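Local coordinates for protein Tubulin/ftsz, gtpase (Methanosaeta thermophila, PDB 3ZID) that binds and probably hydrolyses GTP as an archaeal relative of tubulin and FtsZ, and is thought to take part in the control of cell shape, at residues Ile275-Ser280 with Pro314-Val319; Phe120-Ile125 with Leu160-Glu165. One frame throughout, in Å; residues are numbered along the deposited sequence.

The two contacts come one after the other along the chain: contact 2 pairs helix 117-131 with helix 150-165, and contact 1 then pairs strand 270-279 with strand 315-322. Their centres are 30 Å apart, their nearest atoms about 16 Å, and they lie on opposite sides of the chain's centre; they do not touch, and no strand or helix is common to both. Contact 2 belongs to the GTPase domain, near the bound GDP, where both helices follow strands of the six-stranded parallel sheet. Contact 1 lies in the four-stranded mixed sheet of the C-terminal part, away from the nucleotide site. Helix 186-210, on which contact 1 packs, comes between them in sequence, as the central helix of the tubulin/FtsZ fold does.

Contact 1 of 2, residues Ile275-Ser280 with Pro314-Val319; sequences IVIQGS and PRVLSV
Strands 275-279 and 315-319 run antiparallel, their axes 166° apart and 4.7 Å at closest approach, and Val276-Leu317 and Gln278-Arg315 are the hydrogen-bonded pairs; Val276 N to Leu317 O, at 2.8 Å, is nearly straight. The side chain of Arg315 runs alongside that of Gln278, pointing the same way. With chi1 61° its CG sits between backbone N and carbonyl carbon, and from there the chain extends to bring the guanidinium edge-on to the amide, the two planes 10° apart. Gln278 OE1 accepts twice, from Arg315 NE at 2.6 Å and from Arg315 NH2 at 2.8 Å, the latter on a lone pair. Tyr236 OH takes NH1, and Phe203 of helix 186-210 makes a cation-pi contact with the arginine. A leucine in place of Arg315 would probably leave OE1 without both donors and the amide freer to turn. On the other face, Ile277 CD1 lies 3.6 Å from Val316 CG2, and Ile275 CG2 lies 3.7 Å from Val316 CG1. Two central strands of a mixed sheet, with the long central helix on one face and helix 246-252 against Ile277 and Val316 on the other, are characteristic of the tubulin/FtsZ C-terminal domain.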
loop_
_atom_site.group_PDB
_atom_site.type_symbol
_atom_site.label_atom_id
_atom_site.label_comp_id
_atom_site.label_asym_id
_atom_site.label_seq_id
_atom_site.Cartn_x
_atom_site.Cartn_y
_atom_site.Cartn_z
ATOM N N ILE A 275 -8.342 13.620 9.905
ATOM C CA ILE A 275 -8.938 12.768 10.933
ATOM C C ILE A 275 -10.454 12.703 10.728
ATOM O O ILE A 275 -11.110 13.733 10.706
ATOM C CB ILE A 275 -8.652 13.304 12.362
ATOM C CG1 ILE A 275 -7.161 13.591 12.574
ATOM C CG2 ILE A 275 -9.185 12.348 13.412
ATOM C CD1 ILE A 275 -6.282 12.393 12.524
ATOM N N VAL A 276 -10.999 11.506 10.554
ATOM C CA VAL A 276 -12.431 11.330 10.367
ATOM C C VAL A 276 -12.989 10.590 11.567
ATOM O O VAL A 276 -12.498 9.523 11.916
ATOM C CB VAL A 276 -12.764 10.512 9.084
ATOM C CG1 VAL A 276 -14.289 10.396 8.896
ATOM C CG2 VAL A 276 -12.136 11.151 7.875
ATOM N N ILE A 277 -13.985 11.192 12.215
ATOM C CA ILE A 277 -14.681 10.577 13.342
ATOM C C ILE A 277 -16.063 10.141 12.890
ATOM O O ILE A 277 -16.832 10.937 12.342
ATOM C CB ILE A 277 -14.893 11.561 14.512
ATOM C CG1 ILE A 277 -13.639 12.388 14.769
ATOM C CG2 ILE A 277 -15.340 10.802 15.778
ATOM C CD1 ILE A 277 -12.657 11.676 15.622
ATOM N N GLN A 278 -16.373 8.875 13.107
ATOM C CA GLN A 278 -17.652 8.337 12.686
ATOM C C GLN A 278 -18.330 7.637 13.841
ATOM O O GLN A 278 -17.695 6.861 14.546
ATOM C CB GLN A 278 -17.446 7.348 11.541
ATOM C CG GLN A 278 -18.724 6.731 11.015
ATOM C CD GLN A 278 -18.458 5.805 9.835
ATOM O OE1 GLN A 278 -17.784 4.791 9.963
ATOM N NE2 GLN A 278 -18.957 6.185 8.672
ATOM N N GLY A 279 -19.629 7.867 14.012
ATOM C CA GLY A 279 -20.357 7.151 15.043
ATOM C C GLY A 279 -21.726 7.752 15.305
ATOM O O GLY A 279 -22.095 8.729 14.655
ATOM N N SER A 280 -22.480 7.146 16.224
ATOM C CA SER A 280 -23.802 7.669 16.589
ATOM C C SER A 280 -23.684 9.105 17.044
ATOM O O SER A 280 -22.713 9.488 17.686
ATOM C CB SER A 280 -24.463 6.820 17.675
ATOM O OG SER A 280 -24.665 5.494 17.225
ATOM N N PRO A 314 -18.130 4.818 18.274
ATOM C CA PRO A 314 -17.254 5.633 17.434
ATOM C C PRO A 314 -15.994 4.920 16.934
ATOM O O PRO A 314 -15.438 4.068 17.619
ATOM C CB PRO A 314 -16.889 6.815 18.333
ATOM C CG PRO A 314 -17.271 6.376 19.746
ATOM C CD PRO A 314 -18.393 5.437 19.589
ATOM N N ARG A 315 -15.594 5.263 15.713
ATOM C CA ARG A 315 -14.332 4.814 15.163
ATOM C C ARG A 315 -13.669 6.010 14.484
ATOM O O ARG A 315 -14.324 6.985 14.074
ATOM C CB ARG A 315 -14.512 3.653 14.183
ATOM C CG ARG A 315 -15.360 3.964 12.960
ATOM C CD ARG A 315 -15.210 2.824 11.943
ATOM N NE ARG A 315 -15.960 3.093 10.719
ATOM C CZ ARG A 315 -15.937 2.309 9.644
ATOM N NH1 ARG A 315 -15.194 1.212 9.650
ATOM N NH2 ARG A 315 -16.665 2.617 8.575
ATOM N N VAL A 316 -12.353 5.943 14.392
ATOM C CA VAL A 316 -11.587 7.035 13.847
ATOM C C VAL A 316 -10.684 6.504 12.754
ATOM O O VAL A 316 -10.028 5.469 12.908
ATOM C CB VAL A 316 -10.727 7.725 14.932
ATOM C CG1 VAL A 316 -9.885 8.844 14.318
ATOM C CG2 VAL A 316 -11.621 8.290 16.037
ATOM N N LEU A 317 -10.666 7.233 11.656
ATOM C CA LEU A 317 -9.699 7.009 10.605
ATOM C C LEU A 317 -8.767 8.200 10.528
ATOM O O LEU A 317 -9.194 9.342 10.486
ATOM C CB LEU A 317 -10.398 6.813 9.264
ATOM C CG LEU A 317 -9.433 6.634 8.079
ATOM C CD1 LEU A 317 -8.959 5.226 8.030
ATOM C CD2 LEU A 317 -10.138 6.993 6.788
ATOM N N SER A 318 -7.481 7.921 10.482
ATOM C CA SER A 318 -6.508 8.973 10.273
ATOM C C SER A 318 -5.765 8.750 8.953
ATOM O O SER A 318 -5.349 7.635 8.632
ATOM C CB SER A 318 -5.536 9.028 11.456
ATOM O OG SER A 318 -4.876 7.780 11.625
ATOM N N VAL A 319 -5.638 9.810 8.175
ATOM C CA VAL A 319 -4.864 9.747 6.948
ATOM C C VAL A 319 -3.675 10.610 7.244
ATOM O O VAL A 319 -3.824 11.787 7.524
ATOM C CB VAL A 319 -5.634 10.283 5.719
ATOM C CG1 VAL A 319 -4.780 10.134 4.437
ATOM C CG2 VAL A 319 -7.013 9.569 5.578
#

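Contact 2 of 2, residues Phe120-Ile125 with Leu160-Glu165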
loop_
_atom_site.group_PDB
_atom_site.type_symbol
_atom_site.label_atom_id
_atom_site.label_comp_id
_atom_site.label_asym_id
_atom_site.label_seq_id
_atom_site.Cartn_x
_atom_site.Cartn_y
_atom_site.Cartn_z
ATOM N N PHE A 120 3.896 -3.492 -13.031
ATOM C CA PHE A 120 2.691 -3.008 -13.701
ATOM C C PHE A 120 2.223 -1.687 -13.106
ATOM O O PHE A 120 1.796 -0.789 -13.817
ATOM C CB PHE A 120 1.539 -3.995 -13.502
ATOM C CG PHE A 120 1.500 -5.131 -14.485
ATOM C CD1 PHE A 120 2.662 -5.789 -14.884
ATOM C CD2 PHE A 120 0.272 -5.568 -14.979
ATOM C CE1 PHE A 120 2.598 -6.851 -15.787
ATOM C CE2 PHE A 120 0.188 -6.620 -15.874
ATOM C CZ PHE A 120 1.361 -7.270 -16.286
ATOM N N SER A 121 2.245 -1.600 -11.784
ATOM C CA SER A 121 1.522 -0.531 -11.103
ATOM C C SER A 121 2.031 0.875 -11.415
ATOM O O SER A 121 1.240 1.750 -11.752
ATOM C CB SER A 121 1.408 -0.800 -9.596
ATOM O OG SER A 121 0.649 -1.982 -9.365
ATOM N N PRO A 122 3.350 1.100 -11.319
ATOM C CA PRO A 122 3.824 2.432 -11.709
ATOM C C PRO A 122 3.559 2.718 -13.174
ATOM O O PRO A 122 3.269 3.871 -13.502
ATOM C CB PRO A 122 5.325 2.367 -11.441
ATOM C CG PRO A 122 5.465 1.300 -10.388
ATOM C CD PRO A 122 4.419 0.292 -10.702
ATOM N N LEU A 123 3.656 1.697 -14.029
ATOM C CA LEU A 123 3.398 1.876 -15.460
ATOM C C LEU A 123 1.953 2.224 -15.710
ATOM O O LEU A 123 1.639 3.114 -16.512
ATOM C CB LEU A 123 3.757 0.614 -16.261
ATOM C CG LEU A 123 5.235 0.233 -16.208
ATOM C CD1 LEU A 123 5.638 -0.982 -17.080
ATOM C CD2 LEU A 123 5.964 1.429 -16.624
ATOM N N MET A 124 1.074 1.516 -15.006
ATOM C CA MET A 124 -0.365 1.698 -15.143
ATOM C C MET A 124 -0.789 3.069 -14.624
ATOM O O MET A 124 -1.677 3.710 -15.175
ATOM C CB MET A 124 -1.100 0.592 -14.383
ATOM C CG MET A 124 -2.527 0.336 -14.872
ATOM S SD MET A 124 -3.289 -1.057 -14.010
ATOM C CE MET A 124 -1.910 -2.180 -13.949
ATOM N N ILE A 125 -0.158 3.522 -13.555
ATOM C CA ILE A 125 -0.513 4.826 -13.001
ATOM C C ILE A 125 -0.130 5.920 -14.004
ATOM O O ILE A 125 -0.892 6.870 -14.234
ATOM C CB ILE A 125 0.164 5.049 -11.636
ATOM C CG1 ILE A 125 -0.475 4.130 -10.595
ATOM C CG2 ILE A 125 0.096 6.511 -11.219
ATOM C CD1 ILE A 125 0.359 3.958 -9.337
ATOM N N LEU A 160 9.438 1.453 -5.188
ATOM C CA LEU A 160 9.111 2.679 -4.455
ATOM C C LEU A 160 9.643 3.924 -5.171
ATOM O O LEU A 160 8.983 4.975 -5.204
ATOM C CB LEU A 160 9.618 2.609 -3.012
ATOM C CG LEU A 160 8.829 1.670 -2.090
ATOM C CD1 LEU A 160 9.604 1.391 -0.796
ATOM C CD2 LEU A 160 7.436 2.261 -1.794
ATOM N N ARG A 161 10.841 3.804 -5.745
ATOM C CA ARG A 161 11.396 4.896 -6.539
ATOM C C ARG A 161 10.517 5.247 -7.725
ATOM O O ARG A 161 10.209 6.421 -7.937
ATOM C CB ARG A 161 12.819 4.577 -7.014
ATOM C CG ARG A 161 13.853 4.701 -5.916
ATOM C CD ARG A 161 15.202 4.096 -6.306
ATOM N NE ARG A 161 15.865 4.825 -7.385
ATOM C CZ ARG A 161 17.138 4.650 -7.719
ATOM N NH1 ARG A 161 17.880 3.783 -7.048
ATOM N NH2 ARG A 161 17.673 5.345 -8.709
ATOM N N GLU A 162 10.094 4.244 -8.487
ATOM C CA GLU A 162 9.225 4.511 -9.631
ATOM C C GLU A 162 7.878 5.121 -9.257
ATOM O O GLU A 162 7.359 5.955 -10.001
ATOM C CB GLU A 162 8.994 3.250 -10.457
ATOM C CG GLU A 162 10.205 2.788 -11.226
ATOM C CD GLU A 162 9.997 1.429 -11.852
ATOM O OE1 GLU A 162 8.846 0.940 -11.854
ATOM O OE2 GLU A 162 10.980 0.864 -12.365
ATOM N N MET A 163 7.326 4.707 -8.114
ATOM C CA MET A 163 6.044 5.224 -7.619
ATOM C C MET A 163 6.110 6.727 -7.388
ATOM O O MET A 163 5.238 7.472 -7.816
ATOM C CB MET A 163 5.660 4.543 -6.296
ATOM C CG MET A 163 4.987 3.176 -6.408
ATOM S SD MET A 163 3.496 3.165 -7.425
ATOM C CE MET A 163 2.879 1.561 -6.981
ATOM N N ILE A 164 7.160 7.159 -6.707
ATOM C CA ILE A 164 7.402 8.569 -6.473
ATOM C C ILE A 164 7.590 9.301 -7.794
ATOM O O ILE A 164 7.008 10.369 -8.023
ATOM C CB ILE A 164 8.655 8.755 -5.609
ATOM C CG1 ILE A 164 8.428 8.179 -4.215
ATOM C CG2 ILE A 164 9.051 10.220 -5.519
ATOM C CD1 ILE A 164 9.701 8.113 -3.427
ATOM N N GLU A 165 8.392 8.700 -8.667
ATOM C CA GLU A 165 8.697 9.260 -9.978
ATOM C C GLU A 165 7.455 9.493 -10.838
ATOM O O GLU A 165 7.378 10.447 -11.595
ATOM C CB GLU A 165 9.695 8.351 -10.699
ATOM C CG GLU A 165 11.100 8.449 -10.114
ATOM C CD GLU A 165 12.146 7.660 -10.891
ATOM O OE1 GLU A 165 11.775 6.691 -11.592
ATOM O OE2 GLU A 165 13.345 8.005 -10.780
#
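Met163 reaches Ser121, Pro122 and Ile125 because its chain bends: chi1 of -82° sets CG anti to the carbonyl carbon, and chi2 of -56° then folds the thioether toward helix 120-125. Glu162, one residue earlier, instead extends beyond CG and passes obliquely across Pro122. The two neighbours thus approach the proline by different routes, the methionine chain crossing its ring at about a right angle.

The sulfur meets two residues at once. Met163 SD stands 3.8 Å from Ile125 CD1, and the same SD lies 4.0 Å from Pro122 CG. One bond further out, the methyl Met163 CE rests 3.8 Å from Ser121 CB. The hydroxyl of this serine bonds to the carbonyl of Gly117, one turn back in its own helix and a GTP-binding residue; the nearest atoms of the serine side chain and the bound GDP are about 8 Å apart.

Pro122 presents its CB and CG to the glutamate. Glu162 CB is 3.9 Å from Pro122 CB, while the carboxylate oxygen Glu162 OE1 lies 3.7 Å from Pro122 CG, a van der Waals contact. The other oxygen, OE2, forms salt bridges with Lys83 and Arg79 of helix 79-98, and this double pairing probably steadies the carboxylate beside the proline.

No hydrogen bond joins the segments, and only 203 Å² is buried between them. The axes are 9.2 Å apart at closest approach and 8° from parallel, so side chains alone bridge the gap. Beneath them, Val108 and Thr110 of strand 105-111 touch Ser121, and Thr110 also touches Met163. Near-parallel neighbouring helices, each following a strand of a parallel sheet and packed over it, are characteristic of the Rossmann-like GTPase domain of the tubulin/FtsZ family.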